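Minor fimbrium subunit Mfa5 (Porphyromonas gingivalis ATCC 33277, PDB 6TO1) serves as an accessory subunit of the minor fimbriae, adhesive pili that mediate biofilm formation and attachment to host cells and other oral bacteria. Local coordinates at residues N289-R300 / P334-I345. Numbering follows the deposited sequence. Where two conformers were deposited one is given.
Sequences NYPTHSSKVGRR and PYYYYFPCNAAI
Tyr-337 OH reaches Asn-289 O near one end of the contact and Asn-342 joins Gly-298 and Arg-300 at the other, with the parallel pairing of strands 296-298 and 336-338 between. The strands run nearly parallel, and Lys-296 N to Tyr-335 O (3.0 Å) opens a ladder that Tyr-337 N continues to Lys-296 O. With CG anti to its carbonyl carbon (chi1 -57°), the Tyr-337 ring reaches back along the chain, where its OH donates to Asn-289 O at 2.6 Å. That oxygen lies in the ring plane, yet the hydroxyl stands 53° out of the carbonyl plane, so the bond is short but not directed at a lone pair. Pro-291 crosses the same ring at about a right angle, its CB 3.7 Å from Tyr-337 CE2. Alongside, the Asn-289 amide stacks on Tyr-335 with planes 6° apart; Asn-289 CB makes a CH-pi contact 3.6 Å from the Tyr-335 ring centroid, and Asn-289 ND2 is hydrogen-bonded to Tyr-327 OH. Ser-295 OG donates to Pro-334 O and accepts from Thr-292 N, tying the type I turn 292-295 to Pro-334, just before strand 336-338.

At the other end Asn-342 uses both halves of its amide: ND2 donates to Gly-298 O (2.8 Å), in the carbonyl plane, and OD1 receives Arg-300 NH1 (3.2 Å) on a lone pair. These two bonds fix the amide's rotation. The extended arginine runs beside Ile-345, and its NH2 forms a salt bridge with Asp-261.

Strands 252-253 and 326-327 flank the pair in a four-stranded mixed sheet, separate from the six-stranded central sheet of the von Willebrand factor type A fold; helices 262-272 and 369-378 pack against Arg-300, and helix 340-353 leads from strand 336-338 to central strand 357-362.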
loop_
_atom_site.group_PDB
_atom_site.type_symbol
_atom_site.label_atom_id
_atom_site.label_comp_id
_atom_site.label_asym_id
_atom_site.label_seq_id
_atom_site.Cartn_x
_atom_site.Cartn_y
_atom_site.Cartn_z
ATOM N N ASN A 289 37.546 -32.910 37.932
ATOM C CA ASN A 289 36.544 -33.872 38.361
ATOM C C ASN A 289 35.493 -34.019 37.264
ATOM O O ASN A 289 35.124 -33.037 36.612
ATOM C CB ASN A 289 35.895 -33.415 39.656
ATOM C CG ASN A 289 36.805 -33.643 40.843
ATOM O OD1 ASN A 289 36.999 -34.766 41.274
ATOM N ND2 ASN A 289 37.360 -32.578 41.374
ATOM N N TYR A 290 35.011 -35.244 37.060
ATOM C CA TYR A 290 34.077 -35.494 35.966
ATOM C C TYR A 290 32.635 -35.620 36.454
ATOM O O TYR A 290 32.379 -35.953 37.616
ATOM C CB TYR A 290 34.506 -36.759 35.214
ATOM C CG TYR A 290 35.735 -36.532 34.371
ATOM C CD1 TYR A 290 35.632 -36.072 33.067
ATOM C CD2 TYR A 290 37.009 -36.742 34.889
ATOM C CE1 TYR A 290 36.759 -35.826 32.298
ATOM C CE2 TYR A 290 38.132 -36.518 34.120
ATOM C CZ TYR A 290 38.005 -36.062 32.837
ATOM O OH TYR A 290 39.112 -35.820 32.070
ATOM N N PRO A 291 31.670 -35.314 35.591
ATOM C CA PRO A 291 30.280 -35.186 36.043
ATOM C C PRO A 291 29.568 -36.518 36.239
ATOM O O PRO A 291 29.916 -37.548 35.659
ATOM C CB PRO A 291 29.604 -34.387 34.924
ATOM C CG PRO A 291 30.471 -34.587 33.740
ATOM C CD PRO A 291 31.861 -34.770 34.237
ATOM N N THR A 292 28.562 -36.454 37.095
ATOM C CA THR A 292 27.626 -37.531 37.363
ATOM C C THR A 292 26.214 -36.997 37.179
ATOM O O THR A 292 26.002 -35.817 36.872
ATOM C CB THR A 292 27.800 -38.069 38.790
ATOM O OG1 THR A 292 27.339 -37.074 39.717
ATOM C CG2 THR A 292 29.238 -38.426 39.062
ATOM N N HIS A 293 25.212 -37.872 37.392
ATOM C CA HIS A 293 23.839 -37.414 37.232
ATOM C C HIS A 293 23.471 -36.292 38.194
ATOM O O HIS A 293 22.484 -35.582 37.952
ATOM C CB HIS A 293 22.864 -38.590 37.408
ATOM C CG HIS A 293 22.806 -39.499 36.223
ATOM N ND1 HIS A 293 22.353 -39.081 34.990
ATOM C CD2 HIS A 293 23.156 -40.799 36.077
ATOM C CE1 HIS A 293 22.439 -40.080 34.131
ATOM N NE2 HIS A 293 22.908 -41.138 34.769
ATOM N N SER A 294 24.216 -36.117 39.279
ATOM C CA SER A 294 23.926 -35.075 40.259
ATOM C C SER A 294 24.677 -33.772 39.994
ATOM O O SER A 294 24.464 -32.795 40.711
ATOM C CB SER A 294 24.272 -35.574 41.666
ATOM O OG SER A 294 23.451 -36.690 41.982
ATOM N N SER A 295 25.528 -33.737 38.981
ATOM C CA SER A 295 26.287 -32.525 38.684
ATOM C C SER A 295 25.398 -31.394 38.176
ATOM O O SER A 295 24.266 -31.589 37.743
ATOM C CB SER A 295 27.365 -32.833 37.653
ATOM O OG SER A 295 28.324 -33.727 38.184
ATOM N N LYS A 296 25.956 -30.186 38.194
ATOM C CA LYS A 296 25.241 -28.969 37.859
ATOM C C LYS A 296 25.957 -28.308 36.687
ATOM O O LYS A 296 27.192 -28.282 36.633
ATOM C CB LYS A 296 25.167 -28.026 39.056
ATOM C CG LYS A 296 24.619 -28.679 40.348
ATOM C CD LYS A 296 23.142 -28.995 40.263
ATOM C CE LYS A 296 22.606 -29.387 41.662
ATOM N NZ LYS A 296 21.166 -29.748 41.641
ATOM N N VAL A 297 25.177 -27.801 35.749
ATOM C CA VAL A 297 25.715 -27.150 34.563
ATOM C C VAL A 297 25.171 -25.742 34.462
ATOM O O VAL A 297 24.147 -25.391 35.056
ATOM C CB VAL A 297 25.411 -27.955 33.276
ATOM C CG1 VAL A 297 26.011 -29.365 33.400
ATOM C CG2 VAL A 297 23.910 -28.024 32.988
ATOM N N GLY A 298 25.861 -24.921 33.673
ATOM C CA GLY A 298 25.501 -23.517 33.617
ATOM C C GLY A 298 24.056 -23.322 33.179
ATOM O O GLY A 298 23.550 -24.019 32.292
ATOM N N ARG A 299 23.391 -22.364 33.817
ATOM C CA ARG A 299 22.023 -22.025 33.448
ATOM C C ARG A 299 21.965 -21.348 32.081
ATOM O O ARG A 299 22.972 -20.876 31.546
ATOM C CB ARG A 299 21.412 -21.101 34.504
ATOM C CG ARG A 299 21.111 -21.817 35.809
ATOM C CD ARG A 299 20.561 -20.872 36.858
ATOM N NE ARG A 299 19.861 -21.602 37.906
ATOM C CZ ARG A 299 18.603 -22.037 37.815
ATOM N NH1 ARG A 299 17.888 -21.821 36.714
ATOM N NH2 ARG A 299 18.069 -22.698 38.832
ATOM N N ARG A 300 20.752 -21.286 31.520
ATOM C CA ARG A 300 20.534 -20.528 30.294
ATOM C C ARG A 300 19.622 -19.329 30.525
ATOM O O ARG A 300 19.207 -18.690 29.557
ATOM C CB ARG A 300 19.979 -21.417 29.167
ATOM C CG ARG A 300 18.740 -22.193 29.505
ATOM C CD ARG A 300 18.237 -22.913 28.244
ATOM N NE ARG A 300 17.066 -23.733 28.504
ATOM C CZ ARG A 300 17.088 -25.052 28.690
ATOM N NH1 ARG A 300 18.231 -25.723 28.646
ATOM N NH2 ARG A 300 15.952 -25.691 28.951
ATOM N N PRO A 334 28.563 -31.794 44.075
ATOM C CA PRO A 334 28.681 -32.815 43.033
ATOM C C PRO A 334 29.262 -32.374 41.711
ATOM O O PRO A 334 29.156 -33.129 40.739
ATOM C CB PRO A 334 27.215 -33.254 42.822
ATOM C CG PRO A 334 26.450 -31.974 43.054
ATOM C CD PRO A 334 27.183 -31.285 44.200
ATOM N N TYR A 335 29.858 -31.178 41.708
ATOM C CA TYR A 335 30.683 -30.618 40.647
ATOM C C TYR A 335 29.823 -29.798 39.688
ATOM O O TYR A 335 28.643 -30.108 39.429
ATOM C CB TYR A 335 31.497 -31.676 39.917
ATOM C CG TYR A 335 32.293 -32.522 40.863
ATOM C CD1 TYR A 335 33.078 -31.942 41.858
ATOM C CD2 TYR A 335 32.239 -33.903 40.793
ATOM C CE1 TYR A 335 33.789 -32.732 42.759
ATOM C CE2 TYR A 335 32.941 -34.697 41.702
ATOM C CZ TYR A 335 33.705 -34.102 42.674
ATOM O OH TYR A 335 34.413 -34.915 43.560
ATOM N N TYR A 336 30.423 -28.676 39.266
ATOM C CA TYR A 336 29.768 -27.587 38.551
ATOM C C TYR A 336 30.549 -27.295 37.277
ATOM O O TYR A 336 31.782 -27.248 37.303
ATOM C CB TYR A 336 29.705 -26.314 39.414
ATOM C CG TYR A 336 28.870 -26.514 40.630
ATOM C CD1 TYR A 336 27.607 -25.965 40.709
ATOM C CD2 TYR A 336 29.317 -27.307 41.689
ATOM C CE1 TYR A 336 26.803 -26.172 41.817
ATOM C CE2 TYR A 336 28.515 -27.526 42.790
ATOM C CZ TYR A 336 27.278 -26.958 42.853
ATOM O OH TYR A 336 26.486 -27.163 43.954
ATOM N N TYR A 337 29.827 -27.073 36.170
ATOM C CA TYR A 337 30.448 -26.947 34.858
ATOM C C TYR A 337 29.762 -25.840 34.085
ATOM O O TYR A 337 28.528 -25.827 34.007
ATOM C CB TYR A 337 30.339 -28.244 34.039
ATOM C CG TYR A 337 30.932 -29.419 34.752
ATOM C CD1 TYR A 337 32.247 -29.797 34.523
ATOM C CD2 TYR A 337 30.202 -30.098 35.701
ATOM C CE1 TYR A 337 32.815 -30.842 35.206
ATOM C CE2 TYR A 337 30.762 -31.146 36.395
ATOM C CZ TYR A 337 32.064 -31.506 36.139
ATOM O OH TYR A 337 32.600 -32.566 36.861
ATOM N N TYR A 338 30.549 -24.921 33.518
ATOM C CA TYR A 338 29.995 -24.001 32.532
ATOM C C TYR A 338 29.579 -24.804 31.301
ATOM O O TYR A 338 30.222 -25.792 30.930
ATOM C CB TYR A 338 31.008 -22.908 32.179
ATOM C CG TYR A 338 31.405 -22.063 33.389
ATOM C CD1 TYR A 338 30.618 -20.997 33.818
ATOM C CD2 TYR A 338 32.563 -22.356 34.110
ATOM C CE1 TYR A 338 30.968 -20.256 34.939
ATOM C CE2 TYR A 338 32.941 -21.595 35.202
ATOM C CZ TYR A 338 32.129 -20.577 35.631
ATOM O OH TYR A 338 32.490 -19.828 36.729
ATOM N N PHE A 339 28.479 -24.390 30.686
ATOM C CA PHE A 339 27.802 -25.116 29.618
ATOM C C PHE A 339 27.599 -24.137 28.470
ATOM O O PHE A 339 26.564 -23.455 28.395
ATOM C CB PHE A 339 26.493 -25.690 30.159
ATOM C CG PHE A 339 25.691 -26.498 29.169
ATOM C CD1 PHE A 339 26.273 -27.081 28.056
ATOM C CD2 PHE A 339 24.346 -26.673 29.389
ATOM C CE1 PHE A 339 25.516 -27.809 27.165
ATOM C CE2 PHE A 339 23.571 -27.401 28.519
ATOM C CZ PHE A 339 24.154 -27.971 27.394
ATOM N N PRO A 340 28.584 -24.004 27.577
ATOM C CA PRO A 340 28.468 -22.973 26.527
ATOM C C PRO A 340 27.227 -23.046 25.668
ATOM O O PRO A 340 26.745 -21.985 25.235
ATOM C CB PRO A 340 29.760 -23.173 25.709
ATOM C CG PRO A 340 30.761 -23.499 26.764
ATOM C CD PRO A 340 29.997 -24.440 27.728
ATOM N N CYS A 341 26.658 -24.231 25.410
ATOM C CA CYS A 341 25.430 -24.268 24.643
ATOM C C CYS A 341 24.320 -23.490 25.355
ATOM O O CYS A 341 23.549 -22.768 24.718
ATOM C CB CYS A 341 24.965 -25.703 24.403
ATOM S SG CYS A 341 25.854 -26.689 23.200
ATOM N N ASN A 342 24.219 -23.645 26.677
ATOM C CA ASN A 342 23.236 -22.895 27.452
ATOM C C ASN A 342 23.586 -21.411 27.503
ATOM O O ASN A 342 22.700 -20.573 27.461
ATOM C CB ASN A 342 23.142 -23.459 28.880
ATOM C CG ASN A 342 21.886 -24.315 29.097
ATOM O OD1 ASN A 342 21.168 -24.645 28.149
ATOM N ND2 ASN A 342 21.640 -24.667 30.334
ATOM N N ALA A 343 24.874 -21.055 27.585
ATOM C CA ALA A 343 25.224 -19.636 27.548
ATOM C C ALA A 343 24.795 -18.986 26.229
ATOM O O ALA A 343 24.388 -17.818 26.207
ATOM C CB ALA A 343 26.720 -19.445 27.758
ATOM N N ALA A 344 24.903 -19.718 25.127
ATOM C CA ALA A 344 24.471 -19.184 23.838
ATOM C C ALA A 344 22.959 -19.039 23.765
ATOM O O ALA A 344 22.457 -18.064 23.198
ATOM C CB ALA A 344 24.978 -20.080 22.719
ATOM N N ILE A 345 22.209 -20.015 24.286
ATOM C CA ILE A 345 20.760 -19.841 24.383
ATOM C C ILE A 345 20.445 -18.589 25.209
ATOM O O ILE A 345 19.553 -17.803 24.868
ATOM C CB ILE A 345 20.090 -21.093 24.974
ATOM C CG1 ILE A 345 20.346 -22.327 24.097
ATOM C CG2 ILE A 345 18.619 -20.795 25.175
ATOM C CD1 ILE A 345 20.064 -23.644 24.785
HETATM O O HOH W 1 29.055 -35.897 41.359
#